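Local coordinates for ThiJ/PfpI family protein (Francisella tularensis subsp. novicida, PDB 4P5P) that is a virulence-associated member of the DJ-1/PfpI family, probably a cysteine hydrolase, and may have glyoxalase III activity, at residues A[3-8]-A[83-88]; A[45-50]-A[109-114]; A[23-28]-A[77-82]; A[94-99]-A[119-124]. All blocks are in the same frame, centred on the assembly; numbering follows the deposited sequence. Where two conformers were deposited one is given.

Interaction 1 (A[3-8]-A[83-88]); sequences NVLMVT and TSLRDV
Leu5 and Val7 of strand 2-8 meet Leu85 and Val88, just past edge strand 83-84, on one face of the flavodoxin-like sheet of this DJ-1/PfpI protein. The two segments do not pair directly. Strand 40-46 lies between strands 2-8 and 83-84 in the sheet, so the contact passes over one face of that strand. It is wholly apolar and no hydrogen bond crosses it.

Leu85 is the central residue. It sits in the 3-10 turn 85-87 that follows the edge strand. Its CD1 serves both strand residues and lies 4.0 Å from Leu5 CD2. The two leucine side chains run at a slant to each other. The same CD1 is 4.0 Å from Val7 CG2, and here the side chains cross at about a right angle. Leu85 also touches Ile114 and Lys117 of helix 112-123, so it sits between the sheet and that helix.

Leu5 and Val7 are two apart on the strand and point to the same face. Leu5 CG lies opposite the backbone N (chi1 -175°), which sends its methyls out toward the 83-88 segment. Val88 follows the turn, and its CG2 meets Leu5 CD2 tip to tip at 4.1 Å.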
loop_
_atom_site.group_PDB
_atom_site.type_symbol
_atom_site.label_atom_id
_atom_site.label_comp_id
_atom_site.label_asym_id
_atom_site.label_seq_id
_atom_site.Cartn_x
_atom_site.Cartn_y
_atom_site.Cartn_z
ATOM N N ASN A 3 3.989 -9.104 14.180
ATOM C CA ASN A 3 4.756 -7.953 13.728
ATOM C C ASN A 3 4.430 -7.639 12.278
ATOM O O ASN A 3 4.589 -8.486 11.397
ATOM C CB ASN A 3 6.252 -8.195 13.907
ATOM C CG ASN A 3 6.682 -8.072 15.349
ATOM O OD1 ASN A 3 6.845 -6.966 15.869
ATOM N ND2 ASN A 3 6.863 -9.209 16.009
ATOM N N VAL A 4 3.955 -6.415 12.043
ATOM C CA VAL A 4 3.471 -5.985 10.739
ATOM C C VAL A 4 4.327 -4.849 10.199
ATOM O O VAL A 4 4.621 -3.900 10.921
ATOM C CB VAL A 4 2.001 -5.512 10.834
ATOM C CG1 VAL A 4 1.488 -5.000 9.489
ATOM C CG2 VAL A 4 1.109 -6.635 11.382
ATOM N N LEU A 5 4.727 -4.957 8.936
ATOM C CA LEU A 5 5.491 -3.908 8.256
ATOM C C LEU A 5 4.585 -3.130 7.305
ATOM O O LEU A 5 4.005 -3.709 6.396
ATOM C CB LEU A 5 6.672 -4.511 7.493
ATOM C CG LEU A 5 7.602 -3.485 6.842
ATOM C CD1 LEU A 5 8.341 -2.705 7.900
ATOM C CD2 LEU A 5 8.547 -4.175 5.906
ATOM N N MET A 6 4.478 -1.827 7.509
ATOM C CA MET A 6 3.726 -0.956 6.619
ATOM C C MET A 6 4.728 -0.131 5.823
ATOM O O MET A 6 5.703 0.386 6.386
ATOM C CB MET A 6 2.760 -0.059 7.402
ATOM C CG MET A 6 1.653 -0.833 8.105
ATOM S SD MET A 6 0.352 0.237 8.750
ATOM C CE MET A 6 -0.445 0.765 7.242
ATOM N N VAL A 7 4.481 -0.034 4.518
ATOM C CA VAL A 7 5.383 0.580 3.559
ATOM C C VAL A 7 4.715 1.725 2.804
ATOM O O VAL A 7 3.632 1.569 2.244
ATOM C CB VAL A 7 5.872 -0.464 2.522
ATOM C CG1 VAL A 7 6.855 0.148 1.540
ATOM C CG2 VAL A 7 6.519 -1.649 3.213
ATOM N N THR A 8 5.392 2.874 2.756
ATOM C CA THR A 8 4.901 4.034 2.026
ATOM C C THR A 8 5.810 4.409 0.881
ATOM O O THR A 8 7.000 4.065 0.868
ATOM C CB THR A 8 4.786 5.293 2.894
ATOM O OG1 THR A 8 6.093 5.856 3.081
ATOM C CG2 THR A 8 4.145 4.990 4.239
ATOM N N THR A 83 12.735 5.110 8.419
ATOM C CA THR A 83 13.635 4.059 7.985
ATOM C C THR A 83 13.279 3.640 6.551
ATOM O O THR A 83 12.098 3.616 6.173
ATOM C CB THR A 83 13.541 2.871 8.946
ATOM O OG1 THR A 83 13.884 3.311 10.266
ATOM C CG2 THR A 83 14.459 1.743 8.520
ATOM N N SER A 84 14.296 3.339 5.746
ATOM C CA SER A 84 14.089 2.828 4.401
ATOM C C SER A 84 13.765 1.332 4.423
ATOM O O SER A 84 14.281 0.575 5.252
ATOM C CB SER A 84 15.329 3.060 3.535
ATOM O OG SER A 84 15.208 2.373 2.294
ATOM N N LEU A 85 12.920 0.914 3.489
ATOM C CA LEU A 85 12.637 -0.497 3.265
ATOM C C LEU A 85 13.916 -1.327 3.110
ATOM O O LEU A 85 13.982 -2.467 3.556
ATOM C CB LEU A 85 11.756 -0.644 2.024
ATOM C CG LEU A 85 11.301 -2.054 1.650
ATOM C CD1 LEU A 85 10.377 -2.629 2.705
ATOM C CD2 LEU A 85 10.638 -2.037 0.279
ATOM N N ARG A 86 14.938 -0.757 2.492
ATOM C CA ARG A 86 16.165 -1.521 2.257
ATOM C C ARG A 86 16.859 -1.914 3.553
ATOM O O ARG A 86 17.711 -2.801 3.542
ATOM C CB ARG A 86 17.140 -0.738 1.382
ATOM C CG ARG A 86 17.884 0.363 2.098
ATOM C CD ARG A 86 18.798 1.164 1.146
ATOM N NE ARG A 86 18.024 1.940 0.194
ATOM C CZ ARG A 86 17.630 3.205 0.365
ATOM N NH1 ARG A 86 17.952 3.907 1.451
ATOM N NH2 ARG A 86 16.908 3.777 -0.576
ATOM N N ASP A 87 16.513 -1.265 4.662
ATOM C CA ASP A 87 17.248 -1.489 5.904
ATOM C C ASP A 87 16.564 -2.381 6.914
ATOM O O ASP A 87 17.120 -2.629 7.984
ATOM C CB ASP A 87 17.577 -0.151 6.546
ATOM C CG ASP A 87 18.651 0.608 5.771
ATOM O OD1 ASP A 87 19.568 -0.030 5.197
ATOM O OD2 ASP A 87 18.594 1.844 5.740
ATOM N N VAL A 88 15.402 -2.919 6.584
ATOM C CA VAL A 88 14.728 -3.802 7.525
ATOM C C VAL A 88 14.963 -5.250 7.152
ATOM O O VAL A 88 15.189 -5.582 5.988
ATOM C CB VAL A 88 13.219 -3.523 7.603
ATOM C CG1 VAL A 88 12.989 -2.112 8.099
ATOM C CG2 VAL A 88 12.566 -3.737 6.266
#

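Interaction 2 (A[45-50]-A[109-114]); sequences VSIMGG and PNNANI
Ile47 packs against Asn111 and Ile114 by its two methyl groups, and a water links the same two segments on the polar side.

The apolar part comes first. Ile47 CD1 lies 3.9 Å from Ile114 CD1, and the two isoleucine side chains cross at about a right angle. Ile47 CG2 rests 3.5 Å from Asn111 ND2. This is a van der Waals contact of a methyl with an amide, the two side chains coming from opposite directions.

The polar part uses both ends of the Asn111 amide. Asn111 is the N-cap of helix 112-123. Its OD1 accepts from Ile114 N at 2.8 Å, with the donor in the carbonyl plane on a lone pair. The bond is moderately bent, with an N-H...O angle of 150°. That capping bond fixes the amide and leaves ND2 turned to the Ile47 side. There Asn111 ND2 donates to a water at 3.0 Å, and the water donates to Ile47 O at 3.2 Å. Ile47 O also accepts from Ser84 OG.

The contact therefore joins the loop leaving strand 40-46 to the first turn of helix 112-123, with Leu85, just after strand 83-84, packed against Ile114.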
loop_
_atom_site.group_PDB
_atom_site.type_symbol
_atom_site.label_atom_id
_atom_site.label_comp_id
_atom_site.label_asym_id
_atom_site.label_seq_id
_atom_site.Cartn_x
_atom_site.Cartn_y
_atom_site.Cartn_z
ATOM N N VAL A 45 7.956 1.940 7.302
ATOM C CA VAL A 45 9.093 2.345 6.483
ATOM C C VAL A 45 8.620 3.011 5.207
ATOM O O VAL A 45 7.461 2.866 4.805
ATOM C CB VAL A 45 9.999 1.158 6.101
ATOM C CG1 VAL A 45 10.599 0.536 7.348
ATOM C CG2 VAL A 45 9.239 0.126 5.279
ATOM N N SER A 46 9.522 3.742 4.568
ATOM C CA SER A 46 9.280 4.263 3.237
ATOM C C SER A 46 10.304 3.690 2.281
ATOM O O SER A 46 11.263 3.055 2.693
ATOM C CB SER A 46 9.350 5.786 3.224
ATOM O OG SER A 46 10.668 6.252 3.475
ATOM N N ILE A 47 10.097 3.909 1.002
ATOM C CA ILE A 47 11.035 3.408 0.008
ATOM C C ILE A 47 12.438 3.964 0.235
ATOM O O ILE A 47 13.409 3.208 0.266
ATOM C CB ILE A 47 10.558 3.758 -1.403
ATOM C CG1 ILE A 47 9.262 3.008 -1.731
ATOM C CG2 ILE A 47 11.628 3.408 -2.438
ATOM C CD1 ILE A 47 9.357 1.473 -1.686
ATOM N N MET A 48 12.560 5.272 0.407
ATOM C CA MET A 48 13.881 5.902 0.421
ATOM C C MET A 48 14.353 6.218 1.834
ATOM O O MET A 48 15.528 6.502 2.053
ATOM C CB MET A 48 13.874 7.185 -0.411
ATOM C CG MET A 48 13.765 6.972 -1.919
ATOM S SD MET A 48 15.146 6.084 -2.670
ATOM C CE MET A 48 16.544 7.005 -2.044
ATOM N N GLY A 49 13.450 6.155 2.798
ATOM C CA GLY A 49 13.764 6.652 4.128
ATOM C C GLY A 49 13.660 8.172 4.126
ATOM O O GLY A 49 13.438 8.803 3.078
ATOM N N GLY A 50 13.813 8.776 5.296
ATOM C CA GLY A 50 13.716 10.218 5.405
ATOM C C GLY A 50 12.268 10.679 5.410
ATOM O O GLY A 50 11.372 9.968 5.881
ATOM N N PRO A 109 6.538 0.030 -8.421
ATOM C CA PRO A 109 6.493 -1.113 -9.353
ATOM C C PRO A 109 7.815 -1.839 -9.576
ATOM O O PRO A 109 7.836 -3.055 -9.756
ATOM C CB PRO A 109 6.049 -0.481 -10.680
ATOM C CG PRO A 109 5.387 0.766 -10.333
ATOM C CD PRO A 109 5.986 1.252 -9.033
ATOM N N ASN A 110 8.906 -1.087 -9.598
ATOM C CA ASN A 110 10.184 -1.665 -10.004
ATOM C C ASN A 110 11.172 -1.756 -8.841
ATOM O O ASN A 110 12.354 -2.022 -9.036
ATOM C CB ASN A 110 10.729 -0.852 -11.169
ATOM C CG ASN A 110 9.818 -0.936 -12.394
ATOM O OD1 ASN A 110 9.420 -2.021 -12.793
ATOM N ND2 ASN A 110 9.398 0.208 -12.920
ATOM N N ASN A 111 10.673 -1.603 -7.617
ATOM C CA ASN A 111 11.548 -1.631 -6.455
ATOM C C ASN A 111 12.007 -3.052 -6.124
ATOM O O ASN A 111 11.180 -3.919 -5.831
ATOM C CB ASN A 111 10.845 -1.027 -5.246
ATOM C CG ASN A 111 11.774 -0.867 -4.069
ATOM O OD1 ASN A 111 11.972 -1.802 -3.292
ATOM N ND2 ASN A 111 12.374 0.318 -3.941
ATOM N N ALA A 112 13.320 -3.286 -6.143
ATOM C CA ALA A 112 13.861 -4.622 -5.907
ATOM C C ALA A 112 13.570 -5.133 -4.501
ATOM O O ALA A 112 13.325 -6.317 -4.307
ATOM C CB ALA A 112 15.333 -4.624 -6.159
ATOM N N ASN A 113 13.619 -4.254 -3.515
ATOM C CA ASN A 113 13.356 -4.678 -2.155
ATOM C C ASN A 113 11.900 -5.061 -1.961
ATOM O O ASN A 113 11.609 -5.978 -1.193
ATOM C CB ASN A 113 13.757 -3.593 -1.161
ATOM C CG ASN A 113 15.232 -3.629 -0.832
ATOM O OD1 ASN A 113 15.678 -4.424 0.001
ATOM N ND2 ASN A 113 16.002 -2.785 -1.496
ATOM N N ILE A 114 10.985 -4.374 -2.645
ATOM C CA ILE A 114 9.601 -4.809 -2.590
ATOM C C ILE A 114 9.504 -6.229 -3.154
ATOM O O ILE A 114 8.901 -7.117 -2.549
ATOM C CB ILE A 114 8.669 -3.862 -3.363
ATOM C CG1 ILE A 114 8.490 -2.562 -2.598
ATOM C CG2 ILE A 114 7.305 -4.519 -3.597
ATOM C CD1 ILE A 114 7.556 -1.558 -3.307
HETATM O O HOH W 1 14.166 0.721 -1.555
#

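Interaction 3 (A[23-28]-A[77-82]); sequences LWLSEL and NIMKNS
Met79 reaches from helix 73-80 to three leucines, Leu23, Leu25 and Leu28. Its CB points toward the 23-28 segment, and CG continues opposite the carbonyl carbon (chi1 -62°). The chain then bends at chi2 and again at chi3, so the thioether folds round instead of running straight out.

SD is the first atom to touch. Met79 SD lies 3.9 Å from Leu28 CD2, and the two side chains reach toward each other tip to tip. The contact joins two helices of the flavodoxin-like fold on the same side of the central sheet: helix 73-80, which leads into edge strand 83-84, and the start of helix 26-35. Leu28 also rests on Ile44 of strand 40-46. Phe69 of helix 64-71 touches both Leu28 and Met79.

The second bend swings CE toward Leu23 and Leu25. Met79 CE is 4.0 Å from Leu23 CD2, where the side chains cross at about a right angle. The same Met79 CE is 4.2 Å from Leu25 CD1. The Leu25 side chain also touches Asn66 of helix 64-71, while its backbone N is bonded to Ser58 OG.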
loop_
_atom_site.group_PDB
_atom_site.type_symbol
_atom_site.label_atom_id
_atom_site.label_comp_id
_atom_site.label_asym_id
_atom_site.label_seq_id
_atom_site.Cartn_x
_atom_site.Cartn_y
_atom_site.Cartn_z
ATOM N N LEU A 23 2.077 9.919 -0.234
ATOM C CA LEU A 23 1.201 9.026 0.502
ATOM C C LEU A 23 -0.202 9.597 0.672
ATOM O O LEU A 23 -0.359 10.787 0.948
ATOM C CB LEU A 23 1.806 8.753 1.879
ATOM C CG LEU A 23 0.926 8.104 2.947
ATOM C CD1 LEU A 23 0.681 6.637 2.644
ATOM C CD2 LEU A 23 1.588 8.270 4.303
ATOM N N TRP A 24 -1.211 8.732 0.529
ATOM C CA TRP A 24 -2.573 9.092 0.931
ATOM C C TRP A 24 -2.677 8.795 2.423
ATOM O O TRP A 24 -2.759 7.633 2.821
ATOM C CB TRP A 24 -3.635 8.320 0.144
ATOM C CG TRP A 24 -4.983 8.964 0.318
ATOM C CD1 TRP A 24 -5.880 8.735 1.319
ATOM C CD2 TRP A 24 -5.546 9.992 -0.500
ATOM N NE1 TRP A 24 -6.979 9.555 1.166
ATOM C CE2 TRP A 24 -6.792 10.333 0.053
ATOM C CE3 TRP A 24 -5.112 10.658 -1.648
ATOM C CZ2 TRP A 24 -7.612 11.306 -0.513
ATOM C CZ3 TRP A 24 -5.926 11.621 -2.202
ATOM C CH2 TRP A 24 -7.155 11.936 -1.635
ATOM N N LEU A 25 -2.627 9.835 3.252
ATOM C CA LEU A 25 -2.326 9.637 4.670
ATOM C C LEU A 25 -3.217 8.635 5.394
ATOM O O LEU A 25 -2.716 7.813 6.150
ATOM C CB LEU A 25 -2.380 10.970 5.406
ATOM C CG LEU A 25 -1.916 10.936 6.865
ATOM C CD1 LEU A 25 -0.506 10.348 6.994
ATOM C CD2 LEU A 25 -1.983 12.310 7.481
ATOM N N SER A 26 -4.526 8.664 5.153
ATOM C CA SER A 26 -5.408 7.774 5.897
ATOM C C SER A 26 -5.208 6.295 5.548
ATOM O O SER A 26 -5.647 5.441 6.295
ATOM C CB SER A 26 -6.877 8.158 5.680
ATOM O OG SER A 26 -7.251 8.042 4.316
ATOM N N GLU A 27 -4.563 5.989 4.424
ATOM C CA GLU A 27 -4.269 4.600 4.094
ATOM C C GLU A 27 -3.098 4.046 4.900
ATOM O O GLU A 27 -2.882 2.836 4.920
ATOM C CB GLU A 27 -4.012 4.460 2.596
ATOM C CG GLU A 27 -5.323 4.661 1.828
ATOM C CD GLU A 27 -5.186 4.732 0.340
ATOM O OE1 GLU A 27 -6.213 4.993 -0.319
ATOM O OE2 GLU A 27 -4.086 4.543 -0.182
ATOM N N LEU A 28 -2.354 4.949 5.548
ATOM C CA LEU A 28 -1.403 4.577 6.583
ATOM C C LEU A 28 -2.088 4.602 7.947
ATOM O O LEU A 28 -2.047 3.617 8.682
ATOM C CB LEU A 28 -0.182 5.514 6.573
ATOM C CG LEU A 28 0.834 5.325 7.706
ATOM C CD1 LEU A 28 1.439 3.915 7.691
ATOM C CD2 LEU A 28 1.931 6.364 7.621
ATOM N N ASN A 77 7.900 11.711 14.165
ATOM C CA ASN A 77 9.303 11.580 13.806
ATOM C C ASN A 77 9.531 10.474 12.768
ATOM O O ASN A 77 10.456 10.565 11.971
ATOM C CB ASN A 77 10.165 11.357 15.047
ATOM C CG ASN A 77 11.644 11.401 14.733
ATOM O OD1 ASN A 77 12.181 12.420 14.276
ATOM N ND2 ASN A 77 12.309 10.289 14.956
ATOM N N ILE A 78 8.682 9.449 12.746
ATOM C CA ILE A 78 8.705 8.495 11.641
ATOM C C ILE A 78 8.464 9.218 10.310
ATOM O O ILE A 78 9.144 8.971 9.305
ATOM C CB ILE A 78 7.657 7.395 11.820
ATOM C CG1 ILE A 78 8.081 6.467 12.953
ATOM C CG2 ILE A 78 7.463 6.598 10.512
ATOM C CD1 ILE A 78 7.066 5.419 13.320
ATOM N N MET A 79 7.488 10.115 10.293
ATOM C CA MET A 79 7.148 10.797 9.045
ATOM C C MET A 79 8.270 11.719 8.585
ATOM O O MET A 79 8.413 11.976 7.396
ATOM C CB MET A 79 5.845 11.587 9.197
ATOM C CG MET A 79 4.651 10.707 9.516
ATOM S SD MET A 79 4.306 9.441 8.277
ATOM C CE MET A 79 3.707 10.431 6.923
ATOM N N LYS A 80 9.075 12.216 9.519
ATOM C CA LYS A 80 10.185 13.092 9.138
ATOM C C LYS A 80 11.461 12.314 8.827
ATOM O O LYS A 80 12.196 12.653 7.893
ATOM C CB LYS A 80 10.460 14.101 10.248
ATOM C CG LYS A 80 11.528 15.143 9.877
ATOM C CD LYS A 80 11.164 15.867 8.554
ATOM C CE LYS A 80 12.140 16.952 8.167
ATOM N N ASN A 81 11.705 11.277 9.624
ATOM C CA ASN A 81 12.961 10.524 9.626
ATOM C C ASN A 81 12.675 9.034 9.527
ATOM O O ASN A 81 13.069 8.254 10.387
ATOM C CB ASN A 81 13.776 10.813 10.902
ATOM C CG ASN A 81 14.401 12.192 10.899
ATOM O OD1 ASN A 81 15.108 12.574 9.957
ATOM N ND2 ASN A 81 14.144 12.950 11.958
ATOM N N SER A 82 11.994 8.632 8.469
ATOM C CA SER A 82 11.634 7.229 8.331
ATOM C C SER A 82 12.832 6.353 7.985
ATOM O O SER A 82 13.800 6.782 7.344
ATOM C CB SER A 82 10.544 7.052 7.273
ATOM O OG SER A 82 11.006 7.281 5.961
#

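Interaction 4 (A[94-99]-A[119-124]); sequences DAIIFA and LDIYAK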
loop_
_atom_site.group_PDB
_atom_site.type_symbol
_atom_site.label_atom_id
_atom_site.label_comp_id
_atom_site.label_asym_id
_atom_site.label_seq_id
_atom_site.Cartn_x
_atom_site.Cartn_y
_atom_site.Cartn_z
ATOM N N ASP A 94 5.413 -10.706 10.012
ATOM C CA ASP A 94 4.368 -11.670 9.682
ATOM C C ASP A 94 3.501 -11.183 8.535
ATOM O O ASP A 94 2.711 -11.937 7.958
ATOM C CB ASP A 94 3.503 -11.910 10.913
ATOM C CG ASP A 94 4.318 -12.335 12.104
ATOM O OD1 ASP A 94 5.070 -13.318 11.957
ATOM O OD2 ASP A 94 4.247 -11.674 13.162
ATOM N N ALA A 95 3.636 -9.903 8.215
ATOM C CA ALA A 95 2.831 -9.295 7.171
ATOM C C ALA A 95 3.545 -8.073 6.626
ATOM O O ALA A 95 4.293 -7.418 7.352
ATOM C CB ALA A 95 1.466 -8.909 7.707
ATOM N N ILE A 96 3.288 -7.763 5.359
ATOM C CA ILE A 96 3.785 -6.552 4.732
ATOM C C ILE A 96 2.587 -5.883 4.056
ATOM O O ILE A 96 1.833 -6.536 3.307
ATOM C CB ILE A 96 4.958 -6.849 3.744
ATOM C CG1 ILE A 96 5.606 -5.541 3.261
ATOM C CG2 ILE A 96 4.530 -7.728 2.578
ATOM C CD1 ILE A 96 6.946 -5.736 2.550
ATOM N N ILE A 97 2.400 -4.607 4.363
ATOM C CA ILE A 97 1.227 -3.832 3.945
ATOM C C ILE A 97 1.679 -2.582 3.187
ATOM O O ILE A 97 2.432 -1.790 3.729
ATOM C CB ILE A 97 0.352 -3.417 5.162
ATOM C CG1 ILE A 97 -0.010 -4.642 6.022
ATOM C CG2 ILE A 97 -0.885 -2.669 4.690
ATOM C CD1 ILE A 97 -0.711 -5.757 5.293
ATOM N N PHE A 98 1.192 -2.401 1.960
ATOM C CA PHE A 98 1.535 -1.251 1.125
ATOM C C PHE A 98 0.424 -0.208 1.078
ATOM O O PHE A 98 -0.651 -0.468 0.554
ATOM C CB PHE A 98 1.854 -1.715 -0.285
ATOM C CG PHE A 98 3.034 -2.626 -0.341
ATOM C CD1 PHE A 98 4.308 -2.105 -0.387
ATOM C CD2 PHE A 98 2.881 -4.000 -0.325
ATOM C CE1 PHE A 98 5.408 -2.932 -0.400
ATOM C CE2 PHE A 98 3.989 -4.840 -0.347
ATOM C CZ PHE A 98 5.250 -4.297 -0.391
ATOM N N ALA A 99 0.706 0.967 1.631
ATOM C CA ALA A 99 -0.219 2.088 1.603
ATOM C C ALA A 99 -0.211 2.709 0.206
ATOM O O ALA A 99 0.719 2.494 -0.562
ATOM C CB ALA A 99 0.177 3.118 2.653
ATOM N N LEU A 119 8.199 -11.658 -1.787
ATOM C CA LEU A 119 8.478 -13.090 -1.965
ATOM C C LEU A 119 8.740 -13.797 -0.648
ATOM O O LEU A 119 8.286 -14.919 -0.438
ATOM C CB LEU A 119 9.692 -13.316 -2.878
ATOM C CG LEU A 119 9.451 -13.133 -4.357
ATOM C CD1 LEU A 119 10.786 -13.200 -5.065
ATOM C CD2 LEU A 119 8.491 -14.205 -4.903
ATOM N N ASP A 120 9.487 -13.156 0.240
ATOM C CA ASP A 120 9.805 -13.784 1.507
ATOM C C ASP A 120 8.536 -14.013 2.337
ATOM O O ASP A 120 8.318 -15.100 2.871
ATOM C CB ASP A 120 10.816 -12.932 2.279
ATOM C CG ASP A 120 11.342 -13.632 3.512
ATOM O OD1 ASP A 120 10.600 -13.674 4.517
ATOM O OD2 ASP A 120 12.493 -14.133 3.472
ATOM N N ILE A 121 7.693 -12.994 2.432
ATOM C CA ILE A 121 6.437 -13.122 3.162
ATOM C C ILE A 121 5.514 -14.169 2.512
ATOM O O ILE A 121 4.915 -15.015 3.194
ATOM C CB ILE A 121 5.719 -11.763 3.239
ATOM C CG1 ILE A 121 6.570 -10.737 4.001
ATOM C CG2 ILE A 121 4.355 -11.921 3.899
ATOM C CD1 ILE A 121 6.821 -11.079 5.459
ATOM N N TYR A 122 5.415 -14.111 1.194
ATOM C CA TYR A 122 4.595 -15.048 0.427
ATOM C C TYR A 122 5.013 -16.505 0.645
ATOM O O TYR A 122 4.168 -17.404 0.739
ATOM C CB TYR A 122 4.681 -14.693 -1.057
ATOM C CG TYR A 122 3.710 -15.424 -1.957
ATOM C CD1 TYR A 122 2.340 -15.322 -1.757
ATOM C CD2 TYR A 122 4.163 -16.187 -3.029
ATOM C CE1 TYR A 122 1.447 -15.981 -2.584
ATOM C CE2 TYR A 122 3.275 -16.853 -3.858
ATOM C CZ TYR A 122 1.921 -16.735 -3.635
ATOM O OH TYR A 122 1.018 -17.388 -4.445
ATOM N N ALA A 123 6.322 -16.726 0.739
ATOM C CA ALA A 123 6.879 -18.077 0.829
ATOM C C ALA A 123 6.529 -18.753 2.148
ATOM O O ALA A 123 6.469 -19.984 2.218
ATOM C CB ALA A 123 8.402 -18.035 0.639
ATOM N N LYS A 124 6.318 -17.963 3.197
ATOM C CA LYS A 124 5.878 -18.527 4.465
ATOM C C LYS A 124 4.381 -18.312 4.664
ATOM O O LYS A 124 3.865 -18.454 5.770
ATOM C CB LYS A 124 6.675 -17.934 5.619
ATOM C CG LYS A 124 6.552 -16.441 5.785
ATOM C CD LYS A 124 7.497 -15.975 6.871
ATOM C CE LYS A 124 7.085 -14.641 7.445
ATOM N NZ LYS A 124 8.014 -14.238 8.539
HETATM O O HOH W 2 5.549 -15.309 10.375
#
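This is an apolar strand-to-helix contact with a hydrated polar fringe. Helix 112-123 packs by its last turn on the start of strand 95-98, in the middle of the central sheet. The helix connects this strand to its parallel neighbour 127-130, so the unit is a beta-alpha-beta crossover, the repeating element of flavodoxin-like folds.

Ile121 carries the helix side. It points at the strand and buries more area here than any other residue of the two segments. Its CG1 lies 3.9 Å from Ile96 CG2, the two branched side chains meeting at an angle. Ile96 has CG1 opposite its backbone N (chi1 -171°), and this places CG2 between N and the carbonyl carbon, facing the helix. Further along the same branch of Ile121, CD1 is 4.4 Å from Ala95 N. The other branch, Ile121 CG2, is 4.4 Å from Asp94 O. Ile121 also touches Ile128 of strand 127-130, so it bridges the two strands of the crossover.

At Asp94, just before the strand, the contact turns polar. A water donates to Asp94 OD1 at 2.6 Å and accepts a weak bond from Lys124 NZ at 3.3 Å. The charged ends have other partners too: Asp94 OD2 is bonded to Asn3 N, and Lys124 NZ to Tyr93 O.

Asp94 OD1 and Lys124 NZ are 4.6 Å apart, so they form no direct salt bridge. The water links them, and any attraction is probably modest. Ala95 N is buried here with no hydrogen-bond partner, probably a polar cost set against the isoleucine packing.

In the fold
All four contacts are largely buried. Interaction 3 is the most fully core, with only buried touching residues. Interactions 1, 2 and 4 each include a partly exposed one: Val88, Asn111 and Asp94. Interactions 1 and 3 are purely apolar across their segments. Interactions 2 and 4 share helix 112-123 and add water bridges, at Asn111 and Asp94. Interactions 1, 2 and 4 share the sheet, where strand 2-8 lies between 40-46 and 95-98. Interaction 3 joins helix 73-80 to helix 26-35 and the residues leading into it; Ala99 beside Leu23 links it to interaction 4. Ser84 OG ties interaction 1 to Ile47 O of interaction 2, and Ser82 OG ties 3 to Ser46 OG.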